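Local structure of periplasmic binding protein (Agrobacterium tumefaciens str. B6, 5L9G) at residues A[115-120]-A[289-294]; A[39-44]-A[271-276]; A[176-181]-A[320-325]. The protein binds the opine mannopine in the periplasm and probably delivers it to an ABC transporter for uptake into the cell. All coordinates share one frame; numbering follows the deposited sequence.

Contact 1: A[115-120]-A[289-294]; sequences FVANSN and APANMK. With MO0 (mannopine), chain C.
Asn120 and Ala289 form an antiparallel hydrogen-bonded pair that joins the short strand 289-290 to strand 115-128. Asn120 N donates to Ala289 O at 2.9 Å, with an angle at the hydrogen of 160°. The return bond, Ala289 N to Asn120 O, is 3.2 Å long and more bent. Asn120 O also accepts a weak bond from Thr288 OG1. The CB atoms of Asn120 and Ala289 lie on the same face of the sheet. Ser119 and Pro290 form the next pair, which is non-hydrogen-bonded. Here the CA of Ser119 comes within 3.1 Å of Ala289 O in a CA-H...O contact, so this oxygen has a second, softer partner. Beyond Pro290 the ladder fades. Ala291 N reaches Asn118 O only weakly, at 3.3 Å, and it shares its hydrogen with Gln279 OE1. Asn118 O in turn accepts from Gln279 NE2. The side-chain amide of Gln279 thus bonds to strand 115-128 through Asn118 O and, weakly, to the loop after strand 289-290 through Ala291 N. The methyl of Ala291 packs on Ala117 CB at 3.8 Å and lies close to Ser119 N.

The hydroxyl of Ser119 turns to the ligand. Its OG sits between the backbone N and the carbonyl carbon (chi1 61°) and accepts from NE2 of mannopine at 2.7 Å. Thr288 and Asp252 also bond to the ligand. Further on, Asn292 OD1 accepts from Lys294 N at 3.1 Å, a capping bond at the turn into helix 294-299. Asn292 ND2 donates to Ser274 O.

Asn118 and Ser119 both face Asp252 in a classic beta bulge. Strand 115-128 pairs with strands 289-290 and 240-256. Helix 30-48 touches Asn118 and Ser119, and helix 276-279 lies beside Pro290.

Contact 2: A[39-44]-A[271-276]; sequences ALWAPA and KEMSKA. With EDO (1,2-ethanediol), chain H; EDO (1,2-ethanediol), chain E.
Met273 points its side chain toward helix 30-48 and meets Leu40, Trp41 and Ala44. Its CG lies between the backbone N and the carbonyl carbon (chi1 77°), and this directs the thioether toward the indole. Met273 SD comes to 3.6 Å from Trp41 CD1. Met273 SD stands 4.5 Å from the centroid of the five-membered ring of Trp41 and 68° off the ring normal. The approach is oblique, a Met-aromatic contact. The CE methyl turns back at chi3 and also touches CD1. Trp41 NE1 is used elsewhere, in a hydrogen bond with Tyr254 OH.

The contact joins the C-terminal end of helix 263-273 to helix 30-48, which has a wider pi-type turn at 39-41 and a kink at Pro43. Strand 23-27 adds Ile25 against both Trp41 and Met273.

Nearer the backbone, Met273 CB packs on Ala44 CB at 3.9 Å and on Leu40 CB at 4.1 Å. Leu40 CD2 lies against Met273 O. Glu272 brings its CG to Ala44 CB, then bends at chi2. Glu272 OE1 is met from above the carboxylate plane by Lys275 NZ at 3.0 Å, a salt bridge, while OE2 bonds to Tyr278 OH.

Contact 3: A[176-181]-A[320-325]; sequences KVYEFL and YSVDPN
Tyr178 lays its ring against Asp323, and this is the tight part of the contact. Asp323 CB sits 3.5 Å from the centroid of the Tyr178 ring and almost straight above it, a CH-pi contact. Ring and carboxylate planes stand 88° apart. The backbone sets CB over the ring; with CG anti to the backbone N (chi1 -173°) the carboxylate runs on past it toward Tyr178 CB. On the opposite face of the ring lies Val177 CG1. At the ring edge, near its plane, Ser321 O approaches Tyr178 CE2 at 3.4 Å. Tyr178 OH accepts from Asp323 N at 3.1 Å with an angle of 151° and also bonds to Glu164 OE1, so two partners fix it.

Tyr320 meets the helix segment at longer range. Val177 CG2 lies over its face, 4.2 Å from the centroid of the Tyr320 ring. Tyr178 CE2 meets the edge of that ring, 3.8 Å from Tyr320 CE2.

On the solvent side, the side chain of exposed Ser321 turns away from helix 177-180. Asp323 is the N-cap of helix 324-343; its OD1 accepts from the N of exposed Asn325, which lies above the carboxylate plane.

Helix 177-180 thus packs on the junction between strand 320-321 and helix 324-343. Strand 240-256 bonds to Tyr320 and Val322, helix 162-169 touches Val177 and Tyr320, and Phe326 meets the Tyr178 ring.

Contacts 1 and 2 are neighbours, with centres about 12 Å apart. They touch where Lys294 CB packs on Ala276 CB and Val116 CG1 on Ser274 OG. Centre to centre, contact 3 lies about 21 Å from contact 1 and about 31 Å from contact 2, on the other side of the chain's centre from contact 2. Contacts 1 and 3 reach the same sheet: strand 240-256 pairs with both strand 115-128 and strand 320-321. Along the chain come 39-44, 115-120 and 176-181, then their partners 271-276, 289-294 and 320-325, so all three pairings interleave. In solute-binding proteins of this kind the chain typically crosses between two lobes, with the ligand, here mannopine, between them.

Contact 1: A[115-120]-A[289-294]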
loop_
_atom_site.group_PDB
_atom_site.type_symbol
_atom_site.label_atom_id
_atom_site.label_comp_id
_atom_site.label_asym_id
_atom_site.label_seq_id
_atom_site.Cartn_x
_atom_site.Cartn_y
_atom_site.Cartn_z
ATOM N N PHE A 115 -5.463 11.720 -9.067
ATOM C CA PHE A 115 -5.612 10.640 -8.092
ATOM C C PHE A 115 -6.595 11.019 -7.000
ATOM O O PHE A 115 -6.545 12.148 -6.490
ATOM C CB PHE A 115 -4.214 10.379 -7.483
ATOM C CG PHE A 115 -4.069 9.446 -6.298
ATOM C CD1 PHE A 115 -4.236 9.913 -4.999
ATOM C CD2 PHE A 115 -3.694 8.121 -6.482
ATOM C CE1 PHE A 115 -4.072 9.053 -3.900
ATOM C CE2 PHE A 115 -3.510 7.272 -5.388
ATOM C CZ PHE A 115 -3.685 7.753 -4.103
ATOM N N VAL A 116 -7.454 10.061 -6.620
ATOM C CA VAL A 116 -8.426 10.205 -5.533
ATOM C C VAL A 116 -8.171 9.063 -4.539
ATOM O O VAL A 116 -8.314 7.889 -4.902
ATOM C CB VAL A 116 -9.918 10.243 -5.997
ATOM C CG1 VAL A 116 -10.851 10.370 -4.795
ATOM C CG2 VAL A 116 -10.177 11.385 -6.974
ATOM N N ALA A 117 -7.822 9.407 -3.289
ATOM C CA ALA A 117 -7.578 8.408 -2.238
ATOM C C ALA A 117 -8.835 7.572 -1.975
ATOM O O ALA A 117 -9.962 8.074 -2.108
ATOM C CB ALA A 117 -7.152 9.096 -0.947
ATOM N N ASN A 118 -8.645 6.287 -1.648
ATOM C CA ASN A 118 -9.757 5.454 -1.234
ATOM C C ASN A 118 -9.508 4.890 0.189
ATOM O O ASN A 118 -10.463 4.463 0.836
ATOM C CB ASN A 118 -10.099 4.332 -2.259
ATOM C CG ASN A 118 -9.185 3.117 -2.273
ATOM O OD1 ASN A 118 -8.077 3.105 -1.737
ATOM N ND2 ASN A 118 -9.653 2.024 -2.856
ATOM N N SER A 119 -8.237 4.888 0.675
ATOM C CA SER A 119 -7.932 4.300 1.982
ATOM C C SER A 119 -6.563 4.668 2.518
ATOM O O SER A 119 -5.686 5.108 1.769
ATOM C CB SER A 119 -7.983 2.763 1.874
ATOM O OG SER A 119 -7.023 2.313 0.932
ATOM N N ASN A 120 -6.388 4.437 3.827
ATOM C CA ASN A 120 -5.118 4.458 4.532
ATOM C C ASN A 120 -4.865 3.021 4.994
ATOM O O ASN A 120 -5.804 2.295 5.348
ATOM C CB ASN A 120 -5.077 5.425 5.714
ATOM C CG ASN A 120 -5.107 6.857 5.258
ATOM O OD1 ASN A 120 -4.242 7.329 4.511
ATOM N ND2 ASN A 120 -6.146 7.559 5.630
ATOM N N ALA A 289 -8.712 1.314 6.291
ATOM C CA ALA A 289 -9.317 2.522 6.844
ATOM C C ALA A 289 -9.842 3.366 5.692
ATOM O O ALA A 289 -9.064 3.673 4.803
ATOM C CB ALA A 289 -8.285 3.316 7.636
ATOM N N PRO A 290 -11.135 3.744 5.665
ATOM C CA PRO A 290 -11.630 4.598 4.557
ATOM C C PRO A 290 -10.942 5.962 4.539
ATOM O O PRO A 290 -10.528 6.451 5.600
ATOM C CB PRO A 290 -13.133 4.726 4.843
ATOM C CG PRO A 290 -13.271 4.473 6.301
ATOM C CD PRO A 290 -12.200 3.455 6.646
ATOM N N ALA A 291 -10.775 6.565 3.345
ATOM C CA ALA A 291 -10.135 7.893 3.239
ATOM C C ALA A 291 -11.173 9.018 3.353
ATOM O O ALA A 291 -10.837 10.120 3.785
ATOM C CB ALA A 291 -9.366 8.020 1.931
ATOM N N ASN A 292 -12.430 8.741 2.974
ATOM C CA ASN A 292 -13.501 9.739 3.059
ATOM C C ASN A 292 -13.930 9.903 4.528
ATOM O O ASN A 292 -14.523 8.992 5.106
ATOM C CB ASN A 292 -14.686 9.342 2.168
ATOM C CG ASN A 292 -15.717 10.429 1.988
ATOM O OD1 ASN A 292 -15.923 11.284 2.851
ATOM N ND2 ASN A 292 -16.411 10.402 0.870
ATOM N N MET A 293 -13.607 11.069 5.124
ATOM C CA MET A 293 -13.898 11.441 6.516
ATOM C C MET A 293 -15.378 11.274 6.881
ATOM O O MET A 293 -15.697 10.939 8.022
ATOM C CB MET A 293 -13.467 12.900 6.786
ATOM C CG MET A 293 -11.967 13.107 6.790
ATOM S SD MET A 293 -11.429 14.849 6.720
ATOM C CE MET A 293 -9.656 14.603 6.954
ATOM N N LYS A 294 -16.280 11.524 5.913
ATOM C CA LYS A 294 -17.721 11.385 6.100
ATOM C C LYS A 294 -18.153 9.925 6.362
ATOM O O LYS A 294 -19.175 9.721 7.013
ATOM C CB LYS A 294 -18.498 11.989 4.924
ATOM C CG LYS A 294 -18.356 13.504 4.783
ATOM C CD LYS A 294 -18.935 14.008 3.454
ATOM C CE LYS A 294 -20.411 14.331 3.516
ATOM N NZ LYS A 294 -20.923 14.819 2.207
HETATM O OAB MO0 C . 0.830 1.646 -7.169
HETATM C CAF MO0 C . 0.863 0.310 -7.593
HETATM C CAG MO0 C . 0.941 -0.681 -6.446
HETATM O OAC MO0 C . 2.265 -0.911 -6.110
HETATM C CAH MO0 C . 0.060 -0.346 -5.268
HETATM O OAM MO0 C . -1.257 -0.180 -5.646
HETATM C CAI MO0 C . 0.165 -1.300 -4.077
HETATM O OAD MO0 C . -0.231 -2.590 -4.432
HETATM C CAJ MO0 C . -0.552 -0.781 -2.864
HETATM O OAE MO0 C . -0.015 0.461 -2.506
HETATM C CAK MO0 C . -0.577 -1.748 -1.672
HETATM N N MO0 C . -1.960 -1.883 -1.196
HETATM C CA MO0 C . -2.055 -2.610 0.094
HETATM C C MO0 C . -2.523 -4.026 -0.142
HETATM O O MO0 C . -2.626 -4.451 -1.312
HETATM C CB MO0 C . -2.930 -1.911 1.108
HETATM C CG MO0 C . -4.408 -2.083 0.827
HETATM C CD MO0 C . -5.256 -1.041 1.467
HETATM O OE1 MO0 C . -5.916 -1.375 2.657
HETATM N NE2 MO0 C . -5.420 0.098 0.998
HETATM O OXT MO0 C . -2.751 -4.818 0.826
#

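Contact 2: A[39-44]-A[271-276]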
loop_
_atom_site.group_PDB
_atom_site.type_symbol
_atom_site.label_atom_id
_atom_site.label_comp_id
_atom_site.label_asym_id
_atom_site.label_seq_id
_atom_site.Cartn_x
_atom_site.Cartn_y
_atom_site.Cartn_z
ATOM N N ALA A 39 -17.523 -3.502 -1.323
ATOM C CA ALA A 39 -17.908 -2.232 -0.719
ATOM C C ALA A 39 -18.088 -1.084 -1.689
ATOM O O ALA A 39 -18.917 -0.204 -1.433
ATOM C CB ALA A 39 -16.878 -1.843 0.319
ATOM N N LEU A 40 -17.284 -1.051 -2.765
ATOM C CA LEU A 40 -17.263 0.085 -3.690
ATOM C C LEU A 40 -17.737 -0.187 -5.106
ATOM O O LEU A 40 -18.696 0.443 -5.553
ATOM C CB LEU A 40 -15.836 0.682 -3.744
ATOM C CG LEU A 40 -15.099 0.896 -2.405
ATOM C CD1 LEU A 40 -13.620 1.245 -2.643
ATOM C CD2 LEU A 40 -15.780 1.969 -1.569
ATOM N N TRP A 41 -17.066 -1.105 -5.827
ATOM C CA TRP A 41 -17.325 -1.337 -7.250
ATOM C C TRP A 41 -18.719 -1.902 -7.541
ATOM O O TRP A 41 -19.462 -1.263 -8.281
ATOM C CB TRP A 41 -16.220 -2.206 -7.873
ATOM C CG TRP A 41 -14.809 -1.762 -7.569
ATOM C CD1 TRP A 41 -14.402 -0.546 -7.087
ATOM C CD2 TRP A 41 -13.621 -2.538 -7.755
ATOM N NE1 TRP A 41 -13.036 -0.536 -6.918
ATOM C CE2 TRP A 41 -12.530 -1.746 -7.330
ATOM C CE3 TRP A 41 -13.374 -3.846 -8.216
ATOM C CZ2 TRP A 41 -11.204 -2.198 -7.404
ATOM C CZ3 TRP A 41 -12.064 -4.301 -8.261
ATOM C CH2 TRP A 41 -10.998 -3.484 -7.852
ATOM N N ALA A 42 -19.080 -3.071 -6.963
ATOM C CA ALA A 42 -20.426 -3.646 -7.171
ATOM C C ALA A 42 -21.572 -2.677 -6.756
ATOM O O ALA A 42 -22.437 -2.457 -7.582
ATOM C CB ALA A 42 -20.565 -5.000 -6.475
ATOM N N PRO A 43 -21.607 -2.029 -5.561
ATOM C CA PRO A 43 -22.732 -1.114 -5.277
ATOM C C PRO A 43 -22.740 0.166 -6.117
ATOM O O PRO A 43 -23.821 0.583 -6.536
ATOM C CB PRO A 43 -22.619 -0.827 -3.774
ATOM C CG PRO A 43 -21.536 -1.699 -3.270
ATOM C CD PRO A 43 -20.683 -2.096 -4.415
ATOM N N ALA A 44 -21.553 0.772 -6.390
ATOM C CA ALA A 44 -21.486 1.993 -7.220
ATOM C C ALA A 44 -21.933 1.723 -8.662
ATOM O O ALA A 44 -22.709 2.505 -9.212
ATOM C CB ALA A 44 -20.092 2.599 -7.201
ATOM N N LYS A 271 -16.233 8.846 -9.413
ATOM C CA LYS A 271 -16.928 9.864 -8.608
ATOM C C LYS A 271 -17.915 9.159 -7.658
ATOM O O LYS A 271 -17.889 9.399 -6.446
ATOM C CB LYS A 271 -17.663 10.887 -9.507
ATOM C CG LYS A 271 -18.302 12.038 -8.734
ATOM C CD LYS A 271 -18.781 13.178 -9.651
ATOM C CE LYS A 271 -19.238 14.365 -8.840
ATOM N NZ LYS A 271 -19.126 15.641 -9.598
ATOM N N GLU A 272 -18.726 8.242 -8.206
ATOM C CA GLU A 272 -19.704 7.493 -7.425
ATOM C C GLU A 272 -19.054 6.649 -6.313
ATOM O O GLU A 272 -19.439 6.792 -5.159
ATOM C CB GLU A 272 -20.580 6.614 -8.345
ATOM C CG GLU A 272 -21.820 6.014 -7.684
ATOM C CD GLU A 272 -22.891 6.975 -7.193
ATOM O OE1 GLU A 272 -22.954 8.117 -7.695
ATOM O OE2 GLU A 272 -23.696 6.572 -6.326
ATOM N N MET A 273 -18.074 5.787 -6.645
ATOM C CA MET A 273 -17.438 4.896 -5.656
ATOM C C MET A 273 -16.673 5.628 -4.520
ATOM O O MET A 273 -16.419 5.020 -3.471
ATOM C CB MET A 273 -16.538 3.842 -6.328
ATOM C CG MET A 273 -15.185 4.371 -6.805
ATOM S SD MET A 273 -14.153 3.065 -7.515
ATOM C CE MET A 273 -15.075 2.694 -9.029
ATOM N N SER A 274 -16.315 6.915 -4.740
ATOM C CA SER A 274 -15.593 7.723 -3.745
ATOM C C SER A 274 -16.523 8.248 -2.641
ATOM O O SER A 274 -16.043 8.784 -1.634
ATOM C CB SER A 274 -14.883 8.894 -4.421
ATOM O OG SER A 274 -13.880 8.464 -5.324
ATOM N N LYS A 275 -17.847 8.107 -2.837
ATOM C CA LYS A 275 -18.875 8.577 -1.898
ATOM C C LYS A 275 -18.817 7.899 -0.532
ATOM O O LYS A 275 -18.464 6.727 -0.450
ATOM C CB LYS A 275 -20.276 8.471 -2.503
ATOM C CG LYS A 275 -20.558 9.537 -3.565
ATOM C CD LYS A 275 -21.943 9.347 -4.171
ATOM C CE LYS A 275 -22.344 10.521 -5.029
ATOM N NZ LYS A 275 -23.658 10.287 -5.693
ATOM N N ALA A 276 -19.169 8.646 0.536
ATOM C CA ALA A 276 -19.175 8.194 1.937
ATOM C C ALA A 276 -20.019 6.919 2.162
ATOM O O ALA A 276 -19.614 6.044 2.940
ATOM C CB ALA A 276 -19.690 9.320 2.823
HETATM C C1 EDO H . -17.826 12.242 -1.000
HETATM O O1 EDO H . -17.197 12.046 -2.277
HETATM C C2 EDO H . -19.309 11.846 -1.008
HETATM O O2 EDO H . -19.797 11.741 0.307
HETATM C C1 EDO E . -22.035 -6.302 -9.559
HETATM O O1 EDO E . -20.730 -6.800 -9.842
HETATM C C2 EDO E . -22.260 -4.978 -10.337
HETATM O O2 EDO E . -23.012 -4.069 -9.558
#

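Contact 3: A[176-181]-A[320-325]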
loop_
_atom_site.group_PDB
_atom_site.type_symbol
_atom_site.label_atom_id
_atom_site.label_comp_id
_atom_site.label_asym_id
_atom_site.label_seq_id
_atom_site.Cartn_x
_atom_site.Cartn_y
_atom_site.Cartn_z
ATOM N N LYS A 176 12.244 11.892 11.095
ATOM C CA LYS A 176 13.417 12.305 10.305
ATOM C C LYS A 176 13.738 11.336 9.133
ATOM O O LYS A 176 14.761 11.505 8.467
ATOM C CB LYS A 176 14.660 12.500 11.196
ATOM C CG LYS A 176 14.475 13.485 12.349
ATOM C CD LYS A 176 15.044 14.851 12.039
ATOM C CE LYS A 176 14.955 15.788 13.223
ATOM N NZ LYS A 176 13.575 16.317 13.421
ATOM N N VAL A 177 12.890 10.329 8.888
ATOM C CA VAL A 177 13.128 9.358 7.811
ATOM C C VAL A 177 13.531 10.027 6.490
ATOM O O VAL A 177 14.540 9.658 5.879
ATOM C CB VAL A 177 11.908 8.400 7.603
ATOM C CG1 VAL A 177 12.038 7.593 6.312
ATOM C CG2 VAL A 177 11.737 7.464 8.788
ATOM N N TYR A 178 12.733 11.006 6.053
ATOM C CA TYR A 178 12.936 11.621 4.749
ATOM C C TYR A 178 13.973 12.723 4.753
ATOM O O TYR A 178 14.508 13.031 3.690
ATOM C CB TYR A 178 11.609 12.055 4.148
ATOM C CG TYR A 178 10.720 10.866 3.854
ATOM C CD1 TYR A 178 11.001 10.005 2.796
ATOM C CD2 TYR A 178 9.643 10.553 4.680
ATOM C CE1 TYR A 178 10.180 8.904 2.516
ATOM C CE2 TYR A 178 8.797 9.479 4.390
ATOM C CZ TYR A 178 9.074 8.655 3.309
ATOM O OH TYR A 178 8.252 7.588 3.024
ATOM N N GLU A 179 14.327 13.253 5.940
ATOM C CA GLU A 179 15.422 14.205 6.070
ATOM C C GLU A 179 16.716 13.399 5.868
ATOM O O GLU A 179 17.611 13.845 5.160
ATOM C CB GLU A 179 15.400 14.853 7.461
ATOM C CG GLU A 179 14.342 15.931 7.613
ATOM C CD GLU A 179 14.369 16.648 8.950
ATOM O OE1 GLU A 179 15.475 17.014 9.413
ATOM O OE2 GLU A 179 13.281 16.837 9.540
ATOM N N PHE A 180 16.778 12.182 6.446
ATOM C CA PHE A 180 17.911 11.263 6.320
ATOM C C PHE A 180 18.089 10.836 4.863
ATOM O O PHE A 180 19.214 10.839 4.366
ATOM C CB PHE A 180 17.728 10.025 7.218
ATOM C CG PHE A 180 18.836 8.998 7.118
ATOM C CD1 PHE A 180 20.062 9.213 7.734
ATOM C CD2 PHE A 180 18.660 7.829 6.389
ATOM C CE1 PHE A 180 21.086 8.270 7.638
ATOM C CE2 PHE A 180 19.689 6.888 6.289
ATOM C CZ PHE A 180 20.895 7.115 6.914
ATOM N N LEU A 181 16.969 10.481 4.180
ATOM C CA LEU A 181 16.976 10.049 2.781
ATOM C C LEU A 181 17.073 11.217 1.777
ATOM O O LEU A 181 17.139 10.969 0.569
ATOM C CB LEU A 181 15.733 9.196 2.491
ATOM C CG LEU A 181 15.621 7.831 3.192
ATOM C CD1 LEU A 181 14.292 7.181 2.869
ATOM C CD2 LEU A 181 16.788 6.897 2.830
ATOM N N TYR A 320 4.960 6.767 10.792
ATOM C CA TYR A 320 5.364 7.972 10.075
ATOM C C TYR A 320 4.640 7.845 8.720
ATOM O O TYR A 320 4.412 6.721 8.266
ATOM C CB TYR A 320 6.901 8.072 9.923
ATOM C CG TYR A 320 7.439 7.064 8.937
ATOM C CD1 TYR A 320 7.563 5.721 9.282
ATOM C CD2 TYR A 320 7.710 7.428 7.620
ATOM C CE1 TYR A 320 7.970 4.772 8.353
ATOM C CE2 TYR A 320 8.085 6.481 6.675
ATOM C CZ TYR A 320 8.242 5.160 7.055
ATOM O OH TYR A 320 8.614 4.220 6.134
ATOM N N SER A 321 4.261 8.973 8.103
ATOM C CA SER A 321 3.554 8.942 6.816
ATOM C C SER A 321 4.502 8.812 5.637
ATOM O O SER A 321 5.587 9.406 5.648
ATOM C CB SER A 321 2.690 10.183 6.639
ATOM O OG SER A 321 1.545 10.147 7.471
ATOM N N VAL A 322 4.078 8.072 4.588
ATOM C CA VAL A 322 4.867 7.992 3.345
ATOM C C VAL A 322 5.002 9.430 2.794
ATOM O O VAL A 322 4.073 10.228 2.955
ATOM C CB VAL A 322 4.229 7.008 2.306
ATOM C CG1 VAL A 322 2.844 7.473 1.852
ATOM C CG2 VAL A 322 5.140 6.759 1.101
ATOM N N ASP A 323 6.139 9.762 2.170
ATOM C CA ASP A 323 6.307 11.085 1.596
ATOM C C ASP A 323 6.356 10.987 0.082
ATOM O O ASP A 323 7.397 10.624 -0.470
ATOM C CB ASP A 323 7.547 11.819 2.151
ATOM C CG ASP A 323 7.684 13.274 1.711
ATOM O OD1 ASP A 323 6.827 13.748 0.908
ATOM O OD2 ASP A 323 8.644 13.927 2.148
ATOM N N PRO A 324 5.242 11.317 -0.608
ATOM C CA PRO A 324 5.241 11.247 -2.086
ATOM C C PRO A 324 6.287 12.156 -2.739
ATOM O O PRO A 324 6.753 11.823 -3.827
ATOM C CB PRO A 324 3.820 11.649 -2.475
ATOM C CG PRO A 324 3.002 11.445 -1.237
ATOM C CD PRO A 324 3.929 11.749 -0.090
ATOM N N ASN A 325 6.672 13.277 -2.081
ATOM C CA ASN A 325 7.701 14.193 -2.600
ATOM C C ASN A 325 9.056 13.494 -2.724
ATOM O O ASN A 325 9.762 13.743 -3.695
ATOM C CB ASN A 325 7.808 15.458 -1.745
ATOM C CG ASN A 325 6.566 16.327 -1.732
ATOM O OD1 ASN A 325 6.241 16.970 -0.729
ATOM N ND2 ASN A 325 5.829 16.360 -2.832
#